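Local coordinates for putative aminotransferase (Actinomadura melliaura, PDB 4ZWV), which probably catalyses a pyridoxal 5'-phosphate-dependent amino transfer to a sugar during biosynthesis of the aminopentose of the indolocarbazole AT2433, at residues A[17-22]-A[248-253]; A[147-150]-A[154-157]. One frame throughout, in Å; residues are numbered along the deposited sequence.

Contact 1: A[17-22]-A[248-253]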
ATOM      1  N   LEU A  17      -0.455 -15.447  17.401  1.00 13.61           N
ATOM      2  CA  LEU A  17      -0.592 -14.500  18.508  1.00 13.95           C
ATOM      3  C   LEU A  17       0.719 -14.400  19.285  1.00 15.41           C
ATOM      4  O   LEU A  17       1.120 -13.312  19.696  1.00 14.75           O
ATOM      5  CB  LEU A  17      -1.747 -14.904  19.425  1.00 14.69           C
ATOM      6  CG  LEU A  17      -2.152 -13.867  20.478  1.00 15.06           C
ATOM      7  CD1 LEU A  17      -2.603 -12.582  19.781  1.00 14.45           C
ATOM      8  CD2 LEU A  17      -3.261 -14.422  21.371  1.00 15.90           C
ATOM      9  N   ASP A  18       1.383 -15.540  19.476  1.00 14.58           N
ATOM     10  CA  ASP A  18       2.696 -15.588  20.133  1.00 14.89           C
ATOM     11  C   ASP A  18       3.718 -14.728  19.375  1.00 14.20           C
ATOM     12  O   ASP A  18       4.485 -13.986  19.986  1.00 14.33           O
ATOM     13  CB  ASP A  18       3.182 -17.045  20.229  1.00 18.67           C
ATOM     14  CG  ASP A  18       4.672 -17.166  20.570  1.00 20.74           C
ATOM     15  OD1 ASP A  18       5.509 -17.181  19.635  1.00 28.40           O
ATOM     16  OD2 ASP A  18       5.003 -17.275  21.766  1.00 24.53           O
ATOM     17  N   ARG A  19       3.713 -14.816  18.053  1.00 13.77           N
ATOM     18  CA  ARG A  19       4.662 -14.041  17.259  1.00 14.46           C
ATOM     19  C   ARG A  19       4.345 -12.554  17.290  1.00 13.11           C
ATOM     20  O   ARG A  19       5.254 -11.720  17.368  1.00 13.36           O
ATOM     21  CB  ARG A  19       4.691 -14.526  15.810  1.00 14.90           C
ATOM     22  CG  ARG A  19       5.391 -15.854  15.620  1.00 24.02           C
ATOM     23  CD  ARG A  19       6.880 -15.701  15.870  1.00 32.38           C
ATOM     24  NE  ARG A  19       7.663 -16.608  15.040  1.00 33.75           N
ATOM     25  CZ  ARG A  19       8.913 -16.377  14.662  1.00 25.24           C
ATOM     26  NH1 ARG A  19       9.544 -17.265  13.911  1.00 31.49           N
ATOM     27  NH2 ARG A  19       9.536 -15.265  15.042  1.00 28.62           N
ATOM     28  N   VAL A  20       3.063 -12.210  17.233  1.00 12.49           N
ATOM     29  CA  VAL A  20       2.671 -10.798  17.310  1.00 12.95           C
ATOM     30  C   VAL A  20       3.027 -10.218  18.678  1.00 13.60           C
ATOM     31  O   VAL A  20       3.487  -9.075  18.778  1.00 12.65           O
ATOM     32  CB  VAL A  20       1.168 -10.614  17.021  1.00 13.28           C
ATOM     33  CG1 VAL A  20       0.717  -9.186  17.337  1.00 17.93           C
ATOM     34  CG2 VAL A  20       0.887 -10.954  15.563  1.00 17.41           C
ATOM     35  N   ALA A  21       2.840 -11.003  19.734  1.00 13.53           N
ATOM     36  CA  ALA A  21       3.216 -10.547  21.075  1.00 14.17           C
ATOM     37  C   ALA A  21       4.703 -10.195  21.126  1.00 14.10           C
ATOM     38  O   ALA A  21       5.091  -9.235  21.787  1.00 14.29           O
ATOM     39  CB  ALA A  21       2.880 -11.611  22.130  1.00 15.01           C
ATOM     40  N   GLU A  22       5.517 -10.991  20.436  0.55 13.88           N
ATOM     41  CA  GLU A  22       6.961 -10.763  20.355  0.55 17.43           C
ATOM     42  C   GLU A  22       7.255  -9.401  19.717  0.55 13.23           C
ATOM     43  O   GLU A  22       8.095  -8.642  20.211  0.55 15.88           O
ATOM     44  CB  GLU A  22       7.637 -11.895  19.563  0.55 21.85           C
ATOM     45  CG  GLU A  22       9.150 -11.742  19.368  0.55 22.82           C
ATOM     46  CD  GLU A  22       9.729 -12.690  18.310  0.55 26.78           C
ATOM     47  OE1 GLU A  22       8.968 -13.467  17.695  0.55 27.73           O
ATOM     48  OE2 GLU A  22      10.956 -12.655  18.084  0.55 35.04           O
ATOM     49  N   ILE A 248       3.382 -12.816  11.458  1.00 10.75           N
ATOM     50  CA  ILE A 248       2.235 -13.653  11.143  1.00 10.21           C
ATOM     51  C   ILE A 248       2.602 -14.666  10.053  1.00 11.09           C
ATOM     52  O   ILE A 248       2.292 -15.853  10.175  1.00 11.12           O
ATOM     53  CB  ILE A 248       1.030 -12.790  10.717  1.00  9.95           C
ATOM     54  CG1 ILE A 248       0.596 -11.925  11.907  1.00 11.54           C
ATOM     55  CG2 ILE A 248      -0.125 -13.679  10.237  1.00 12.10           C
ATOM     56  CD1 ILE A 248      -0.421 -10.854  11.552  1.00 14.67           C
ATOM     57  N   GLY A 249       3.288 -14.203   9.016  1.00 10.45           N
ATOM     58  CA  GLY A 249       3.775 -15.103   7.979  1.00  9.43           C
ATOM     59  C   GLY A 249       4.680 -16.190   8.531  1.00 11.90           C
ATOM     60  O   GLY A 249       4.554 -17.352   8.147  1.00 11.81           O
ATOM     61  N   LEU A 250       5.589 -15.826   9.432  1.00 10.14           N
ATOM     62  CA  LEU A 250       6.486 -16.813  10.042  1.00 11.36           C
ATOM     63  C   LEU A 250       5.698 -17.897  10.770  1.00 13.65           C
ATOM     64  O   LEU A 250       6.008 -19.093  10.662  1.00 14.27           O
ATOM     65  CB  LEU A 250       7.454 -16.135  11.016  1.00 12.56           C
ATOM     66  CG  LEU A 250       8.610 -15.420  10.322  1.00 12.75           C
ATOM     67  CD1 LEU A 250       9.264 -14.365  11.222  1.00 13.79           C
ATOM     68  CD2 LEU A 250       9.635 -16.433   9.826  1.00 14.53           C
ATOM     69  N   ALA A 251       4.660 -17.484  11.490  1.00 11.41           N
ATOM     70  CA  ALA A 251       3.825 -18.430  12.213  1.00 11.93           C
ATOM     71  C   ALA A 251       3.091 -19.366  11.268  1.00 14.57           C
ATOM     72  O   ALA A 251       2.876 -20.542  11.575  1.00 17.33           O
ATOM     73  CB  ALA A 251       2.822 -17.684  13.098  1.00 13.59           C
ATOM     74  N   ASN A 252       2.709 -18.853  10.108  1.00 11.88           N
ATOM     75  CA  ASN A 252       1.904 -19.638   9.188  1.00 11.58           C
ATOM     76  C   ASN A 252       2.734 -20.542   8.275  1.00 14.51           C
ATOM     77  O   ASN A 252       2.194 -21.429   7.605  1.00 14.86           O
ATOM     78  CB  ASN A 252       1.011 -18.710   8.375  1.00 12.95           C
ATOM     79  CG  ASN A 252      -0.158 -18.206   9.186  1.00 15.62           C
ATOM     80  OD1 ASN A 252      -0.620 -18.887  10.105  1.00 18.87           O
ATOM     81  ND2 ASN A 252      -0.639 -17.014   8.868  1.00 13.59           N
ATOM     82  N   LEU A 253       4.047 -20.344   8.271  1.00 15.66           N
ATOM     83  CA  LEU A 253       4.926 -21.181   7.458  1.00 17.65           C
ATOM     84  C   LEU A 253       4.922 -22.622   7.933  1.00 23.56           C
ATOM     85  O   LEU A 253       5.122 -23.537   7.138  1.00 21.68           O
ATOM     86  CB  LEU A 253       6.358 -20.652   7.475  1.00 17.95           C
ATOM     87  CG  LEU A 253       6.729 -19.635   6.403  1.00 25.52           C
ATOM     88  CD1 LEU A 253       8.138 -19.125   6.648  1.00 26.21           C
ATOM     89  CD2 LEU A 253       6.616 -20.280   5.029  1.00 22.13           C
TER
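Residues 17-22 and 248-253 are helical segments that run roughly antiparallel, at 150°, with axes 8.6 Å apart at closest approach and Arg19 lying across from Ile248. This is helix-helix packing in a DegT/DnrJ/EryC1 aminotransferase, a member of the pyridoxal-phosphate-dependent superfamily. It joins the N-terminal helix 16-26 to the long helix 243-273 beside the second subunit. Arg19 carries the largest share of the contact. Its CG is anti to the carbonyl carbon (chi1 -73°), and bends at chi2 and chi3 bring the guanidinium over Leu250. One face of that flat group rests on Leu250, with NH1 3.7 Å from CB. The CB sits toward the rim of the group, not under its middle. Leu250 CD1 reaches the same group, 3.9 Å from Arg19 NH2. Nearer the backbone, Arg19 CG meets the methyl of Ala251 at 4.0 Å. The charged end is held from within its own chain. In one of two Glu22 conformers, OE1 lies 3.3 Å from Arg19 NH2 in a salt bridge, which is therefore less certain; that oxygen uses its syn lone pair and lies 21° out of the guanidinium plane. Arg19 NH1 makes the firmer salt bridge, to Glu37 OE2 on helix 33-46. A methionine here would probably leave Glu37 without this salt-bridge mate and Leu250 without the flat group laid over it. Val20 adds an apolar patch beside this pairing. It also packs on Phe24 of the second subunit, and Ile248 packs on Leu244 of that subunit, which places the helix pair at the dimer interface. Val20 and Ile248 lie side by side and point the same way, with Val20 CG2 3.8 Å from Ile248 CG1.

Contact 2: A[147-150]-A[154-157]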
ATOM      1  N   ARG A 147      11.702 -14.902 -30.046  1.00 15.42           N
ATOM      2  CA  ARG A 147      11.335 -14.486 -31.394  1.00 15.73           C
ATOM      3  C   ARG A 147      10.984 -13.002 -31.441  1.00 13.21           C
ATOM      4  O   ARG A 147      11.293 -12.332 -32.427  1.00 18.01           O
ATOM      5  CB  ARG A 147      10.173 -15.338 -31.920  1.00 19.19           C
ATOM      6  CG  ARG A 147      10.562 -16.798 -32.151  1.00 20.34           C
ATOM      7  CD  ARG A 147       9.452 -17.623 -32.808  1.00 19.83           C
ATOM      8  NE  ARG A 147       8.301 -17.837 -31.929  1.00 20.18           N
ATOM      9  CZ  ARG A 147       8.240 -18.771 -30.978  1.00 19.94           C
ATOM     10  NH1 ARG A 147       9.277 -19.573 -30.749  1.00 20.38           N
ATOM     11  NH2 ARG A 147       7.147 -18.895 -30.242  1.00 21.45           N
ATOM     12  N   ALA A 148      10.343 -12.497 -30.392  1.00 13.99           N
ATOM     13  CA  ALA A 148       9.995 -11.082 -30.337  1.00 14.82           C
ATOM     14  C   ALA A 148      11.256 -10.228 -30.290  1.00 16.30           C
ATOM     15  O   ALA A 148      11.334  -9.186 -30.940  1.00 16.61           O
ATOM     16  CB  ALA A 148       9.105 -10.785 -29.128  1.00 16.16           C
ATOM     17  N   GLU A 149      12.245 -10.675 -29.524  1.00 14.11           N
ATOM     18  CA  GLU A 149      13.505  -9.945 -29.400  1.00 15.80           C
ATOM     19  C   GLU A 149      14.245  -9.890 -30.742  1.00 17.47           C
ATOM     20  O   GLU A 149      14.824  -8.860 -31.109  1.00 16.25           O
ATOM     21  CB  GLU A 149      14.376 -10.593 -28.313  1.00 17.30           C
ATOM     22  CG  GLU A 149      15.700  -9.892 -28.037  1.00 19.96           C
ATOM     23  CD  GLU A 149      16.414 -10.468 -26.826  1.00 21.94           C
ATOM     24  OE1 GLU A 149      16.046 -11.575 -26.379  1.00 24.07           O
ATOM     25  OE2 GLU A 149      17.326  -9.802 -26.297  1.00 24.39           O
ATOM     26  N   ARG A 150      14.212 -11.004 -31.468  0.59 13.44           N
ATOM     27  CA  ARG A 150      14.795 -11.066 -32.799  0.59 14.89           C
ATOM     28  C   ARG A 150      14.144 -10.036 -33.719  0.59 15.00           C
ATOM     29  O   ARG A 150      14.822  -9.353 -34.494  0.59 15.02           O
ATOM     30  CB  ARG A 150      14.639 -12.477 -33.376  0.59 15.20           C
ATOM     31  CG  ARG A 150      15.332 -12.685 -34.705  0.59 18.90           C
ATOM     32  CD  ARG A 150      15.229 -14.129 -35.171  0.59 29.75           C
ATOM     33  NE  ARG A 150      16.029 -14.342 -36.370  0.59 28.02           N
ATOM     34  CZ  ARG A 150      17.177 -15.011 -36.402  0.59 23.91           C
ATOM     35  NH1 ARG A 150      17.832 -15.140 -37.546  0.59 27.05           N
ATOM     36  NH2 ARG A 150      17.665 -15.556 -35.297  0.59 32.36           N
ATOM     37  N   PHE A 154      14.143  -5.277 -28.794  1.00 17.54           N
ATOM     38  CA  PHE A 154      13.903  -5.267 -27.362  1.00 13.88           C
ATOM     39  C   PHE A 154      13.173  -6.540 -26.996  1.00 15.97           C
ATOM     40  O   PHE A 154      12.485  -7.148 -27.814  1.00 16.81           O
ATOM     41  CB  PHE A 154      13.105  -4.015 -26.952  1.00 15.36           C
ATOM     42  CG  PHE A 154      11.720  -3.935 -27.554  1.00 17.37           C
ATOM     43  CD1 PHE A 154      10.662  -4.658 -27.007  1.00 20.49           C
ATOM     44  CD2 PHE A 154      11.468  -3.107 -28.644  1.00 21.04           C
ATOM     45  CE1 PHE A 154       9.388  -4.583 -27.561  1.00 20.96           C
ATOM     46  CE2 PHE A 154      10.186  -3.023 -29.200  1.00 18.38           C
ATOM     47  CZ  PHE A 154       9.153  -3.758 -28.652  1.00 26.01           C
ATOM     48  N   ARG A 155      13.340  -6.945 -25.746  1.00 13.38           N
ATOM     49  CA  ARG A 155      12.691  -8.139 -25.233  1.00 14.55           C
ATOM     50  C   ARG A 155      11.734  -7.700 -24.141  1.00 12.30           C
ATOM     51  O   ARG A 155      12.181  -7.281 -23.078  1.00 13.86           O
ATOM     52  CB  ARG A 155      13.725  -9.122 -24.691  1.00 15.53           C
ATOM     53  CG  ARG A 155      13.140 -10.457 -24.260  1.00 15.94           C
ATOM     54  CD  ARG A 155      14.165 -11.291 -23.499  1.00 18.13           C
ATOM     55  NE  ARG A 155      13.645 -12.622 -23.181  1.00 19.93           N
ATOM     56  CZ  ARG A 155      13.764 -13.673 -23.985  1.00 19.74           C
ATOM     57  NH1 ARG A 155      14.398 -13.553 -25.140  1.00 17.29           N
ATOM     58  NH2 ARG A 155      13.258 -14.846 -23.627  1.00 19.90           N
ATOM     59  N   PRO A 156      10.419  -7.796 -24.390  1.00 14.18           N
ATOM     60  CA  PRO A 156       9.472  -7.391 -23.342  1.00 14.55           C
ATOM     61  C   PRO A 156       9.665  -8.197 -22.068  1.00 12.49           C
ATOM     62  O   PRO A 156       9.866  -9.413 -22.132  1.00 14.62           O
ATOM     63  CB  PRO A 156       8.101  -7.686 -23.964  1.00 19.54           C
ATOM     64  CG  PRO A 156       8.341  -7.733 -25.436  1.00 20.52           C
ATOM     65  CD  PRO A 156       9.738  -8.263 -25.609  1.00 17.52           C
ATOM     66  N   ALA A 157       9.605  -7.522 -20.931  1.00 12.02           N
ATOM     67  CA  ALA A 157       9.710  -8.191 -19.651  1.00 13.58           C
ATOM     68  C   ALA A 157       8.453  -8.969 -19.345  1.00 12.30           C
ATOM     69  O   ALA A 157       7.360  -8.563 -19.729  1.00 12.83           O
ATOM     70  CB  ALA A 157       9.973  -7.187 -18.553  1.00 18.03           C
TER
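Glu149 CG is anti to the backbone N (chi1 -177°) and Arg155 CG is likewise anti to its own, and both chains run out extended, that of Arg155 as far as NE, until their charged ends meet. Arg155 NH1 donates to Glu149 OE1 at 2.9 Å in a salt bridge. The N-H...O angle is 153°. The oxygen sits at the guanidinium edge, close to its plane, and is approached nearly head-on along its C-O bond. The carboxylate and guanidinium planes stand 66° apart, and OE1 is the oxygen that takes the bond. Nearer the backbone, Glu149 CD lies 3.7 Å from Arg155 CB, and the two chains cross at a slant. The contact closes the turn from helix 138-152 into strand 157-161, a helix-to-strand connection in the large mixed sheet of the aminotransferase fold. The backbone takes part as well: Glu149 CA makes a CA-H...O contact with Phe154 O at 3.4 Å. Deeper in, the Ala148 methyl faces the proline ring, with CB 4.4 Å from Pro156 CD. Asp146 also forms a salt bridge with Arg155 NH1, so two carboxylates share this one nitrogen.

Overall arrangement
Both contacts lie near the periphery of the chain, on opposite sides of its centre, with their own centres about 43 Å apart. Along the sequence contact 2 falls inside the long loop closed by contact 1. They share no helix or strand. Contact 1 is mostly buried and joins helices distant in sequence beside the second subunit. Contact 2 is local and only partly buried, and no other chain of the assembly touches it. Each has an arginine in a salt bridge to an acidic residue, but the chemistry differs. In contact 1 the segments meet by van der Waals packing, partly through an arginine face on leucine, and no salt bridge spans them. In contact 2 one does.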